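Long-range contact in aminofutalosine deaminase (Helicobacter pylori, PDB 7LKK), which deaminates aminofutalosine in the menaquinone pathway, using a metal ion held at the mouth of a TIM-barrel amidohydrolase domain: residues A[132-138]-A[152-158]. Residues are numbered along the deposited sequence; the frame is centred on the assembly and turned at random.
Sequences SVGAISN and NAVVFLE. With MCF ((8R)-3-(5-S-methyl-5-thio-beta-D-ribofuranosyl)-3,6,7,8-tetrahydroimidazo[4,5-d][1,3]diazepin-8-ol), chain J; EDO (1,2-ethanediol), chain F.
Glu158 and Asn138 lie side by side, at and just beyond the C-terminal ends of two parallel strands, and the path of the glutamate shows how they shape the ribose pocket. Glu158 CB lies between Asn138 ND2 (3.4 Å) and the CG2 methyl of beta-branched Ile136, an apolar surface suited to the hydrocarbon part of the chain. CG, anti to the backbone N (chi1 174°), carries the extended chain past Asn138 ND2 to the inhibitor. At the tip, Glu158 OE1 accepts the ribose hydroxyl O2S of methylthio-coformycin at 2.5 Å and, on its anti lone pair, Asn138 ND2 at 2.9 Å, while OE2 touches Ile136 CG2. Amide and carboxylate planes are only 25° apart. An asparagine fits here because ND2 probably helps hold the carboxylate in place and also reaches Glu158 O, from above that carbonyl's plane, leaving Asn138 OD1 to take the neighbouring inhibitor hydroxyl O3S at 2.7 Å. Behind the pocket, six backbone hydrogen bonds run from Val133 N to Asn152 O through to Ser137 O with Glu158 N. Gly134, lacking a side chain, lets the Phe156 ring edge come within 4.0 Å (Phe156 CE1 to Gly134 CA). In the barrel, strand 69-80 flanks 130-137 and strand 187-193 flanks 152-159; Leu157 packs outward on helix 166-180, whereas Ile136 and Glu158 face the iron ligands His81 and His221 respectively.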
# COMPACT_ATOMS: atom_id res chain seq x y z
N SER A 132 -8.48 -10.27 18.10
CA SER A 132 -9.93 -10.21 18.13
C SER A 132 -10.45 -9.82 16.76
O SER A 132 -9.85 -8.98 16.08
CB SER A 132 -10.44 -9.21 19.18
OG SER A 132 -9.83 -9.44 20.45
N VAL A 133 -11.56 -10.42 16.35
CA VAL A 133 -12.13 -10.19 15.02
C VAL A 133 -13.62 -9.94 15.14
O VAL A 133 -14.32 -10.59 15.92
CB VAL A 133 -11.86 -11.38 14.07
CG1 VAL A 133 -10.38 -11.45 13.71
CG2 VAL A 133 -12.32 -12.69 14.69
N GLY A 134 -14.11 -8.97 14.36
CA GLY A 134 -15.52 -8.81 14.10
C GLY A 134 -15.87 -9.48 12.79
O GLY A 134 -15.59 -8.92 11.72
N ALA A 135 -16.44 -10.68 12.84
CA ALA A 135 -16.66 -11.50 11.66
C ALA A 135 -18.10 -11.36 11.19
O ALA A 135 -19.04 -11.75 11.89
CB ALA A 135 -16.34 -12.97 11.97
N ILE A 136 -18.28 -10.82 9.99
CA ILE A 136 -19.59 -10.76 9.36
C ILE A 136 -19.88 -12.10 8.70
O ILE A 136 -19.06 -12.62 7.93
CB ILE A 136 -19.66 -9.62 8.33
CG1 ILE A 136 -19.29 -8.28 8.99
CG2 ILE A 136 -21.04 -9.55 7.70
CD1 ILE A 136 -20.46 -7.59 9.67
N SER A 137 -21.04 -12.67 9.01
CA SER A 137 -21.38 -14.01 8.56
C SER A 137 -22.82 -14.05 8.07
O SER A 137 -23.72 -13.55 8.75
CB SER A 137 -21.18 -15.03 9.68
OG SER A 137 -21.40 -16.35 9.22
N ASN A 138 -23.02 -14.65 6.90
CA ASN A 138 -24.36 -14.87 6.36
C ASN A 138 -24.88 -16.28 6.58
O ASN A 138 -26.10 -16.48 6.61
CB ASN A 138 -24.37 -14.57 4.85
CG ASN A 138 -24.01 -13.14 4.53
OD1 ASN A 138 -23.07 -12.88 3.78
ND2 ASN A 138 -24.75 -12.20 5.11
N ASN A 152 -10.40 -14.19 19.76
CA ASN A 152 -11.67 -13.66 20.25
C ASN A 152 -12.55 -13.30 19.06
O ASN A 152 -12.11 -12.60 18.14
CB ASN A 152 -11.45 -12.43 21.13
CG ASN A 152 -10.53 -12.70 22.30
OD1 ASN A 152 -10.78 -13.59 23.11
ND2 ASN A 152 -9.45 -11.93 22.39
N ALA A 153 -13.78 -13.80 19.05
CA ALA A 153 -14.65 -13.64 17.90
C ALA A 153 -15.98 -13.02 18.30
O ALA A 153 -16.64 -13.51 19.22
CB ALA A 153 -14.90 -14.99 17.21
N VAL A 154 -16.35 -11.94 17.62
CA VAL A 154 -17.70 -11.40 17.65
C VAL A 154 -18.30 -11.64 16.27
O VAL A 154 -17.93 -10.97 15.30
CB VAL A 154 -17.72 -9.91 18.01
CG1 VAL A 154 -19.15 -9.38 18.00
CG2 VAL A 154 -17.08 -9.68 19.37
N VAL A 155 -19.21 -12.60 16.18
CA VAL A 155 -19.77 -13.01 14.90
C VAL A 155 -21.07 -12.24 14.69
O VAL A 155 -22.04 -12.43 15.44
CB VAL A 155 -19.99 -14.52 14.82
CG1 VAL A 155 -20.80 -14.87 13.58
CG2 VAL A 155 -18.65 -15.24 14.80
N PHE A 156 -21.09 -11.37 13.68
CA PHE A 156 -22.28 -10.62 13.30
C PHE A 156 -23.02 -11.43 12.24
O PHE A 156 -22.61 -11.48 11.08
CB PHE A 156 -21.90 -9.25 12.75
CG PHE A 156 -21.25 -8.33 13.75
CD1 PHE A 156 -19.89 -8.42 14.00
CD2 PHE A 156 -21.98 -7.36 14.41
CE1 PHE A 156 -19.28 -7.58 14.92
CE2 PHE A 156 -21.38 -6.52 15.33
CZ PHE A 156 -20.03 -6.62 15.58
N LEU A 157 -24.12 -12.07 12.64
CA LEU A 157 -24.99 -12.72 11.67
C LEU A 157 -25.70 -11.65 10.86
O LEU A 157 -26.52 -10.90 11.40
CB LEU A 157 -26.00 -13.64 12.37
CG LEU A 157 -26.92 -14.40 11.42
CD1 LEU A 157 -26.13 -15.29 10.48
CD2 LEU A 157 -27.96 -15.20 12.18
N GLU A 158 -25.39 -11.58 9.57
CA GLU A 158 -25.81 -10.47 8.72
C GLU A 158 -27.06 -10.84 7.94
O GLU A 158 -27.09 -11.87 7.26
CB GLU A 158 -24.69 -10.07 7.77
CG GLU A 158 -25.08 -9.03 6.75
CD GLU A 158 -23.95 -8.70 5.80
OE1 GLU A 158 -23.61 -9.56 4.96
OE2 GLU A 158 -23.38 -7.59 5.91
O8 MCF J . -18.34 -4.81 3.02
C8 MCF J . -17.83 -5.33 1.82
C7 MCF J . -18.23 -4.51 0.60
N6 MCF J . -19.53 -3.91 0.79
C5 MCF J . -20.63 -4.74 1.23
N4 MCF J . -20.57 -6.16 1.53
C10 MCF J . -19.50 -7.19 1.47
C9 MCF J . -18.18 -6.82 1.62
N1 MCF J . -17.44 -7.93 1.54
C2 MCF J . -18.24 -8.97 1.35
N3 MCF J . -19.50 -8.52 1.32
C1S MCF J . -20.68 -9.41 1.11
C2S MCF J . -21.88 -9.09 2.04
O2S MCF J . -21.73 -9.70 3.25
O4S MCF J . -21.15 -9.25 -0.07
C4S MCF J . -22.72 -9.65 0.01
C3S MCF J . -23.05 -9.70 1.27
O3S MCF J . -23.23 -11.14 1.68
C5S MCF J . -23.54 -8.60 -0.71
S5S MCF J . -25.03 -9.37 -1.41
C6S MCF J . -26.26 -8.08 -1.75
C1 EDO F . -23.67 -14.97 0.39
O1 EDO F . -22.55 -14.59 1.19
C2 EDO F . -24.68 -13.83 0.33
O2 EDO F . -24.22 -12.82 -0.57